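Local coordinates for beta-ketothiolase BktB (Ralstonia eutropha, PDB 4NZS), which catalyses the condensation of acetyl-CoA with propionyl-CoA to beta-ketovaleryl-CoA and of two acetyl-CoA molecules to acetoacetyl-CoA, at residues A[15-20]-A[203-208]; A[259-264]-A[360-365]; A[179-184]-A[326-331]. All coordinates share one frame; numbering follows the deposited sequence.

How the contacts relate
Contacts 1 and 2 are neighbours, their centres about 9 Å apart, on the large mixed sheet where strands 10-22 and 257-267 lie side by side. Contact 1 adds the loop before strand 208-210 to strand 10-22; contact 2 lays helix 357-375, from the C-terminal half of the sequence, on strand 257-267. Along the chain, contact 1 closes before contact 2 opens. Contact 3 joins helices 178-197 and 327-336 farther out, with centres about 27 Å from contact 1 and 24 Å from contact 2, and its segments alternate with those of both. Contacts 2 and 3 each tie the N-terminal thiolase region to the C-terminal one.

Contact 1: residues A[15-20]-A[203-208]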
loop_
_atom_site.group_PDB
_atom_site.type_symbol
_atom_site.label_atom_id
_atom_site.label_comp_id
_atom_site.label_asym_id
_atom_site.label_seq_id
_atom_site.Cartn_x
_atom_site.Cartn_y
_atom_site.Cartn_z
ATOM N N GLY A 15 33.969 -22.989 -2.240
ATOM C CA GLY A 15 32.841 -22.599 -3.082
ATOM C C GLY A 15 31.588 -23.305 -2.597
ATOM O O GLY A 15 31.571 -24.518 -2.530
ATOM N N VAL A 16 30.519 -22.571 -2.298
ATOM C CA VAL A 16 29.377 -23.165 -1.596
ATOM C C VAL A 16 28.037 -22.445 -1.913
ATOM O O VAL A 16 28.041 -21.280 -2.383
ATOM C CB VAL A 16 29.715 -23.175 -0.064
ATOM C CG1 VAL A 16 28.668 -22.457 0.799
ATOM C CG2 VAL A 16 29.949 -24.587 0.443
ATOM N N ARG A 17 26.910 -23.117 -1.622
ATOM C CA ARG A 17 25.599 -22.551 -1.909
ATOM C C ARG A 17 24.435 -23.108 -1.079
ATOM O O ARG A 17 24.467 -24.213 -0.678
ATOM C CB ARG A 17 25.280 -22.799 -3.374
ATOM C CG ARG A 17 25.079 -24.250 -3.764
ATOM C CD ARG A 17 24.469 -24.251 -5.169
ATOM N NE ARG A 17 24.148 -25.545 -5.749
ATOM C CZ ARG A 17 22.995 -26.179 -5.596
ATOM N NH1 ARG A 17 22.047 -25.698 -4.817
ATOM N NH2 ARG A 17 22.804 -27.339 -6.187
ATOM N N THR A 18 23.404 -22.320 -0.820
ATOM C CA THR A 18 22.122 -22.907 -0.417
ATOM C C THR A 18 21.682 -23.778 -1.551
ATOM O O THR A 18 22.213 -23.670 -2.652
ATOM C CB THR A 18 21.002 -21.863 -0.162
ATOM O OG1 THR A 18 20.610 -21.226 -1.383
ATOM C CG2 THR A 18 21.507 -20.798 0.858
ATOM N N ALA A 19 20.762 -24.669 -1.236
ATOM C CA ALA A 19 19.908 -25.324 -2.224
ATOM C C ALA A 19 18.950 -24.291 -2.771
ATOM O O ALA A 19 18.763 -23.258 -2.137
ATOM C CB ALA A 19 19.107 -26.437 -1.539
ATOM N N ILE A 20 18.247 -24.599 -3.860
ATOM C CA ILE A 20 17.409 -23.620 -4.527
ATOM C C ILE A 20 15.959 -23.841 -4.188
ATOM O O ILE A 20 15.472 -24.975 -4.325
ATOM C CB ILE A 20 17.564 -23.703 -6.039
ATOM C CG1 ILE A 20 19.025 -23.463 -6.399
ATOM C CG2 ILE A 20 16.658 -22.674 -6.713
ATOM C CD1 ILE A 20 19.464 -23.964 -7.775
ATOM N N ASP A 203 27.910 -31.886 -0.833
ATOM C CA ASP A 203 28.994 -31.139 -0.180
ATOM C C ASP A 203 29.023 -29.633 -0.430
ATOM O O ASP A 203 29.511 -28.837 0.438
ATOM C CB ASP A 203 30.345 -31.730 -0.535
ATOM C CG ASP A 203 31.009 -32.350 0.661
ATOM O OD1 ASP A 203 30.500 -33.409 1.126
ATOM O OD2 ASP A 203 32.003 -31.747 1.144
ATOM N N GLN A 204 28.535 -29.260 -1.622
ATOM C CA GLN A 204 28.435 -27.857 -2.039
ATOM C C GLN A 204 27.254 -27.154 -1.364
ATOM O O GLN A 204 27.322 -25.956 -1.051
ATOM C CB GLN A 204 28.374 -27.735 -3.581
ATOM C CG GLN A 204 27.070 -28.148 -4.246
ATOM C CD GLN A 204 27.234 -28.329 -5.746
ATOM O OE1 GLN A 204 27.889 -29.265 -6.206
ATOM N NE2 GLN A 204 26.618 -27.446 -6.520
ATOM N N ILE A 205 26.190 -27.901 -1.125
ATOM C CA ILE A 205 25.028 -27.366 -0.453
ATOM C C ILE A 205 25.214 -27.198 1.065
ATOM O O ILE A 205 25.686 -28.109 1.766
ATOM C CB ILE A 205 23.772 -28.201 -0.732
ATOM C CG1 ILE A 205 23.419 -28.085 -2.226
ATOM C CG2 ILE A 205 22.596 -27.707 0.104
ATOM C CD1 ILE A 205 22.228 -28.907 -2.596
ATOM N N VAL A 206 24.820 -26.007 1.534
ATOM C CA VAL A 206 24.690 -25.685 2.954
ATOM C C VAL A 206 23.218 -25.644 3.310
ATOM O O VAL A 206 22.457 -24.945 2.646
ATOM C CB VAL A 206 25.385 -24.352 3.301
ATOM C CG1 VAL A 206 24.897 -23.175 2.436
ATOM C CG2 VAL A 206 25.244 -24.071 4.768
ATOM N N PRO A 207 22.798 -26.430 4.317
ATOM C CA PRO A 207 21.380 -26.531 4.533
ATOM C C PRO A 207 20.906 -25.317 5.231
ATOM O O PRO A 207 21.708 -24.686 5.915
ATOM C CB PRO A 207 21.243 -27.736 5.467
ATOM C CG PRO A 207 22.562 -28.433 5.410
ATOM C CD PRO A 207 23.531 -27.321 5.222
ATOM N N VAL A 208 19.628 -24.976 5.089
ATOM C CA VAL A 208 19.113 -23.886 5.893
ATOM C C VAL A 208 18.158 -24.412 6.984
ATOM O O VAL A 208 17.035 -24.858 6.751
ATOM C CB VAL A 208 18.637 -22.656 5.056
ATOM C CG1 VAL A 208 19.478 -22.528 3.784
ATOM C CG2 VAL A 208 17.160 -22.712 4.737
#
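Arg17 is joined to the 203-208 loop through both its backbone polar atoms, in a single beta bridge with Ile205. Its N gives a hydrogen bond of 2.9 Å to Gln204 O, and its O receives one of 2.9 Å from Val206 N; the N-H...O angles are 159° and 165°. Arg17 O also faces the CA-H of Ile205, with O and CA 3.2 Å apart. The side chain of Arg17 runs extended from CG to NE and carries its guanidinium beyond the bridge. There Ile205 CG1 lies over one face, off toward the rim, 3.8 Å from Arg17 NH1. NH1 is held within its own segment by Thr18 O at 3.0 Å, which it meets in the carbonyl plane on a lone pair, while Asp222 supplies the counter-charge in a salt bridge to the same nitrogen. Phe201 adds a cation-pi contact, so charge, hydrogen bond and packing together fix the group. Thr18 OG1 sits between the backbone N and the carbonyl carbon (chi1 68°), where it donates to Ala19 O and also takes part in a hydrogen bond with Ala260 N. Apolar groups fill in beside the bridge: Val16 CG1 meets Val206 CG1 at 4.2 Å, the two side chains crossing at about a right angle, and Ala19 CB lies 4.1 Å from Ile205 CG2. Val16 CG2 leans on Gln204 O. The bridge adds the loop that follows helix 178-197 to strand 10-22, whose Val16 is hydrogen-bonded to Ala262 of strand 257-267. Val206 packs on helix 32-47, whereas Arg17 and Gln204 reach helix 357-375.

Contact 2: residues A[259-264]-A[360-365]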
loop_
_atom_site.group_PDB
_atom_site.type_symbol
_atom_site.label_atom_id
_atom_site.label_comp_id
_atom_site.label_asym_id
_atom_site.label_seq_id
_atom_site.Cartn_x
_atom_site.Cartn_y
_atom_site.Cartn_z
ATOM N N ALA A 259 17.796 -18.133 -3.767
ATOM C CA ALA A 259 19.081 -18.745 -3.338
ATOM C C ALA A 259 20.239 -17.835 -3.054
ATOM O O ALA A 259 20.202 -16.633 -3.316
ATOM C CB ALA A 259 19.527 -19.767 -4.329
ATOM N N ALA A 260 21.282 -18.426 -2.473
ATOM C CA ALA A 260 22.582 -17.751 -2.366
ATOM C C ALA A 260 23.768 -18.636 -2.776
ATOM O O ALA A 260 23.644 -19.846 -3.006
ATOM C CB ALA A 260 22.785 -17.225 -0.942
ATOM N N ALA A 261 24.938 -18.032 -2.866
ATOM C CA ALA A 261 26.144 -18.779 -3.201
ATOM C C ALA A 261 27.368 -17.966 -2.936
ATOM O O ALA A 261 27.354 -16.781 -3.282
ATOM C CB ALA A 261 26.148 -19.132 -4.659
ATOM N N ALA A 262 28.434 -18.591 -2.401
ATOM C CA ALA A 262 29.724 -17.886 -2.250
ATOM C C ALA A 262 30.953 -18.710 -2.621
ATOM O O ALA A 262 30.981 -19.939 -2.513
ATOM C CB ALA A 262 29.884 -17.342 -0.838
ATOM N N VAL A 263 31.976 -18.004 -3.077
ATOM C CA VAL A 263 33.272 -18.613 -3.221
ATOM C C VAL A 263 34.225 -17.812 -2.381
ATOM O O VAL A 263 34.129 -16.567 -2.351
ATOM C CB VAL A 263 33.773 -18.644 -4.666
ATOM C CG1 VAL A 263 32.684 -19.173 -5.571
ATOM C CG2 VAL A 263 34.271 -17.276 -5.111
ATOM N N VAL A 264 35.131 -18.518 -1.698
ATOM C CA VAL A 264 36.284 -17.835 -1.142
ATOM C C VAL A 264 37.379 -17.902 -2.153
ATOM O O VAL A 264 37.616 -18.941 -2.719
ATOM C CB VAL A 264 36.789 -18.447 0.162
ATOM C CG1 VAL A 264 38.088 -17.754 0.566
ATOM C CG2 VAL A 264 35.736 -18.313 1.274
ATOM N N THR A 360 22.335 -16.752 -9.437
ATOM C CA THR A 360 22.600 -17.764 -10.428
ATOM C C THR A 360 23.986 -17.772 -10.911
ATOM O O THR A 360 24.604 -18.775 -10.867
ATOM C CB THR A 360 21.642 -17.640 -11.586
ATOM O OG1 THR A 360 20.403 -18.225 -11.180
ATOM C CG2 THR A 360 22.141 -18.418 -12.728
ATOM N N GLY A 361 24.496 -16.656 -11.368
ATOM C CA GLY A 361 25.879 -16.593 -11.810
ATOM C C GLY A 361 26.862 -17.193 -10.821
ATOM O O GLY A 361 27.846 -17.837 -11.207
ATOM N N ALA A 362 26.630 -17.001 -9.537
ATOM C CA ALA A 362 27.585 -17.521 -8.530
ATOM C C ALA A 362 27.274 -18.965 -8.099
ATOM O O ALA A 362 28.099 -19.698 -7.571
ATOM C CB ALA A 362 27.597 -16.601 -7.313
ATOM N N LEU A 363 26.071 -19.380 -8.367
ATOM C CA LEU A 363 25.615 -20.654 -7.955
ATOM C C LEU A 363 26.182 -21.729 -8.861
ATOM O O LEU A 363 26.780 -22.744 -8.416
ATOM C CB LEU A 363 24.117 -20.624 -8.065
ATOM C CG LEU A 363 23.486 -21.856 -7.562
ATOM C CD1 LEU A 363 22.446 -21.455 -6.542
ATOM C CD2 LEU A 363 22.933 -22.689 -8.706
ATOM N N ILE A 364 25.968 -21.523 -10.141
ATOM C CA ILE A 364 26.498 -22.429 -11.120
ATOM C C ILE A 364 28.031 -22.438 -11.075
ATOM O O ILE A 364 28.654 -23.444 -11.403
ATOM C CB ILE A 364 26.016 -22.097 -12.568
ATOM C CG1 ILE A 364 26.548 -20.748 -13.042
ATOM C CG2 ILE A 364 24.487 -22.182 -12.660
ATOM C CD1 ILE A 364 25.977 -20.323 -14.381
ATOM N N THR A 365 28.654 -21.337 -10.666
ATOM C CA THR A 365 30.089 -21.378 -10.502
ATOM C C THR A 365 30.394 -22.493 -9.493
ATOM O O THR A 365 31.017 -23.493 -9.830
ATOM C CB THR A 365 30.646 -20.016 -10.125
ATOM O OG1 THR A 365 30.543 -19.164 -11.264
ATOM C CG2 THR A 365 32.089 -20.096 -9.763
#
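Ala261 and Leu363 mark the closest approach of strand 259-264 to helix 360-365, with CA atoms 5.1 Å apart. The short axes come within 6.9 Å of each other and cross at 59°. The contact across the segments is van der Waals packing throughout, and small residues let the helix settle low on the strand. Ala259, Ala261 and Val263 point their CB atoms at the helix. Ala261 CB fits against the helix backbone itself, 3.6 Å from Ala362 O and 3.7 Å from Leu363 CA, and it also touches Ala362 CB at 3.9 Å. Leu363 reaches along the strand rather than straight down: with CG anti to the backbone N (chi1 -175°), its CD1 methyl arrives 4.0 Å from Ala259 CB and near Ala260 O. At the other end of the contact Val263 CG1 meets Thr365 CG2 more loosely, at 4.3 Å. No hydrogen bond crosses between strand and helix. Within the helix, Thr365 OG1 bonds to Gly361 O at 3.0 Å, nearly in line with the C=O, which ties the hydroxyl back to the preceding turn while its methyl meets Val263. The strand backbone pairs with Gly121 and Glu123 on strand 116-124 and with Val16 on strand 10-22. Ile102 of helix 97-110 lies beside both Val263 and Ala362. This sheet with helices laid on it belongs to the layered alpha/beta core of the thiolase fold, and the Leu363 side chain is about 8 Å from that of His355, the predicted proton acceptor.

Contact 3: residues A[179-184]-A[326-331]; sequences AQQDEA and FAAQAC
Gln181 and Ala327 bring two helices of the thiolase fold together almost at right angles, the short axes of 179-184 and 327-331 crossing at 96° with a closest approach of 8.7 Å. Small side chains meet at the crossing: Ala327 points toward the other helix, and its CB lies 3.5 Å from Gln181 CA and 4.0 Å from Ala184 CB. From there the Gln181 side chain runs alongside the start of helix 327-331. Its CG stands anti to the carbonyl carbon (chi1 -53°) and the chain continues extended, which places CG 3.5 Å from Ala328 N and lays the amide against the Ala328 methyl, with OE1 3.5 Å from Ala328 CB. The far end of that amide is fixed from outside, where NE2 bonds to Thr247 OG1 and Ile176 O. Ala171 of helix 163-173 touches both Gln181 and Ala328, and Ala327 is joined by a backbone hydrogen bond to Asn252. One turn on from Ala327, Cys331 also points at helix 179-184, entering between Gln180 and Ala184. Its thiol rests against the Ala184 methyl, SG to CB 3.7 Å. The Gln180 chain, bent at chi2, brings a face of its amide over the same sulfur, with NE2 3.2 Å from Cys331 SG.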
loop_
_atom_site.group_PDB
_atom_site.type_symbol
_atom_site.label_atom_id
_atom_site.label_comp_id
_atom_site.label_asym_id
_atom_site.label_seq_id
_atom_site.Cartn_x
_atom_site.Cartn_y
_atom_site.Cartn_z
ATOM N N ALA A 179 10.525 -28.743 -30.097
ATOM C CA ALA A 179 10.936 -30.095 -29.671
ATOM C C ALA A 179 12.382 -30.182 -29.163
ATOM O O ALA A 179 12.689 -31.034 -28.336
ATOM C CB ALA A 179 10.697 -31.131 -30.761
ATOM N N GLN A 180 13.257 -29.313 -29.654
ATOM C CA GLN A 180 14.555 -29.150 -29.019
ATOM C C GLN A 180 14.333 -28.733 -27.548
ATOM O O GLN A 180 14.839 -29.358 -26.618
ATOM C CB GLN A 180 15.403 -28.087 -29.747
ATOM C CG GLN A 180 16.378 -28.610 -30.805
ATOM C CD GLN A 180 17.854 -28.397 -30.458
ATOM O OE1 GLN A 180 18.597 -27.811 -31.249
ATOM N NE2 GLN A 180 18.289 -28.882 -29.282
ATOM N N GLN A 181 13.525 -27.700 -27.361
ATOM C CA GLN A 181 13.360 -27.072 -26.066
ATOM C C GLN A 181 12.689 -28.023 -25.086
ATOM O O GLN A 181 13.170 -28.181 -23.963
ATOM C CB GLN A 181 12.562 -25.777 -26.185
ATOM C CG GLN A 181 13.104 -24.779 -27.209
ATOM C CD GLN A 181 12.138 -23.643 -27.451
ATOM O OE1 GLN A 181 11.531 -23.116 -26.517
ATOM N NE2 GLN A 181 11.977 -23.267 -28.707
ATOM N N ASP A 182 11.614 -28.691 -25.496
ATOM C CA ASP A 182 10.895 -29.544 -24.559
ATOM C C ASP A 182 11.815 -30.658 -24.054
ATOM O O ASP A 182 11.836 -30.977 -22.855
ATOM C CB ASP A 182 9.633 -30.124 -25.181
ATOM C CG ASP A 182 8.449 -29.199 -25.076
ATOM O OD1 ASP A 182 8.624 -27.975 -25.181
ATOM O OD2 ASP A 182 7.325 -29.697 -24.888
ATOM N N GLU A 183 12.604 -31.228 -24.959
ATOM C CA GLU A 183 13.432 -32.339 -24.578
ATOM C C GLU A 183 14.709 -31.902 -23.840
ATOM O O GLU A 183 15.105 -32.535 -22.848
ATOM C CB GLU A 183 13.692 -33.183 -25.801
ATOM C CG GLU A 183 12.386 -33.797 -26.278
ATOM C CD GLU A 183 12.550 -34.808 -27.391
ATOM O OE1 GLU A 183 11.688 -35.702 -27.506
ATOM O OE2 GLU A 183 13.520 -34.699 -28.158
ATOM N N ALA A 184 15.322 -30.802 -24.280
ATOM C CA ALA A 184 16.378 -30.160 -23.490
ATOM C C ALA A 184 15.914 -30.015 -22.041
ATOM O O ALA A 184 16.717 -30.151 -21.113
ATOM C CB ALA A 184 16.758 -28.796 -24.069
ATOM N N PHE A 326 16.279 -20.060 -20.682
ATOM C CA PHE A 326 15.250 -20.768 -21.484
ATOM C C PHE A 326 15.924 -21.770 -22.418
ATOM O O PHE A 326 16.991 -21.475 -22.992
ATOM C CB PHE A 326 14.451 -19.786 -22.352
ATOM C CG PHE A 326 13.891 -18.580 -21.603
ATOM C CD1 PHE A 326 14.695 -17.502 -21.269
ATOM C CD2 PHE A 326 12.562 -18.507 -21.264
ATOM C CE1 PHE A 326 14.177 -16.396 -20.608
ATOM C CE2 PHE A 326 12.043 -17.408 -20.608
ATOM C CZ PHE A 326 12.845 -16.355 -20.285
ATOM N N ALA A 327 15.314 -22.941 -22.609
ATOM C CA ALA A 327 15.882 -23.912 -23.585
ATOM C C ALA A 327 16.067 -23.239 -24.941
ATOM O O ALA A 327 17.142 -23.286 -25.513
ATOM C CB ALA A 327 15.029 -25.159 -23.704
ATOM N N ALA A 328 15.030 -22.554 -25.400
ATOM C CA ALA A 328 15.111 -21.659 -26.559
ATOM C C ALA A 328 16.445 -20.902 -26.714
ATOM O O ALA A 328 16.936 -20.756 -27.826
ATOM C CB ALA A 328 13.967 -20.669 -26.501
ATOM N N GLN A 329 17.019 -20.411 -25.617
ATOM C CA GLN A 329 18.361 -19.755 -25.667
ATOM C C GLN A 329 19.497 -20.693 -25.334
ATOM O O GLN A 329 20.615 -20.510 -25.848
ATOM C CB GLN A 329 18.474 -18.523 -24.743
ATOM C CG GLN A 329 18.297 -18.775 -23.252
ATOM C CD GLN A 329 19.586 -19.020 -22.481
ATOM O OE1 GLN A 329 20.612 -18.364 -22.691
ATOM N NE2 GLN A 329 19.532 -19.956 -21.570
ATOM N N ALA A 330 19.249 -21.664 -24.452
ATOM C CA ALA A 330 20.331 -22.602 -24.064
ATOM C C ALA A 330 20.707 -23.437 -25.288
ATOM O O ALA A 330 21.883 -23.488 -25.641
ATOM C CB ALA A 330 19.942 -23.494 -22.884
ATOM N N CYS A 331 19.707 -24.040 -25.951
ATOM C CA CYS A 331 19.949 -24.783 -27.190
ATOM C C CYS A 331 20.715 -23.890 -28.205
ATOM O O CYS A 331 21.785 -24.266 -28.710
ATOM C CB CYS A 331 18.647 -25.289 -27.781
ATOM S SG CYS A 331 17.903 -26.701 -26.937
#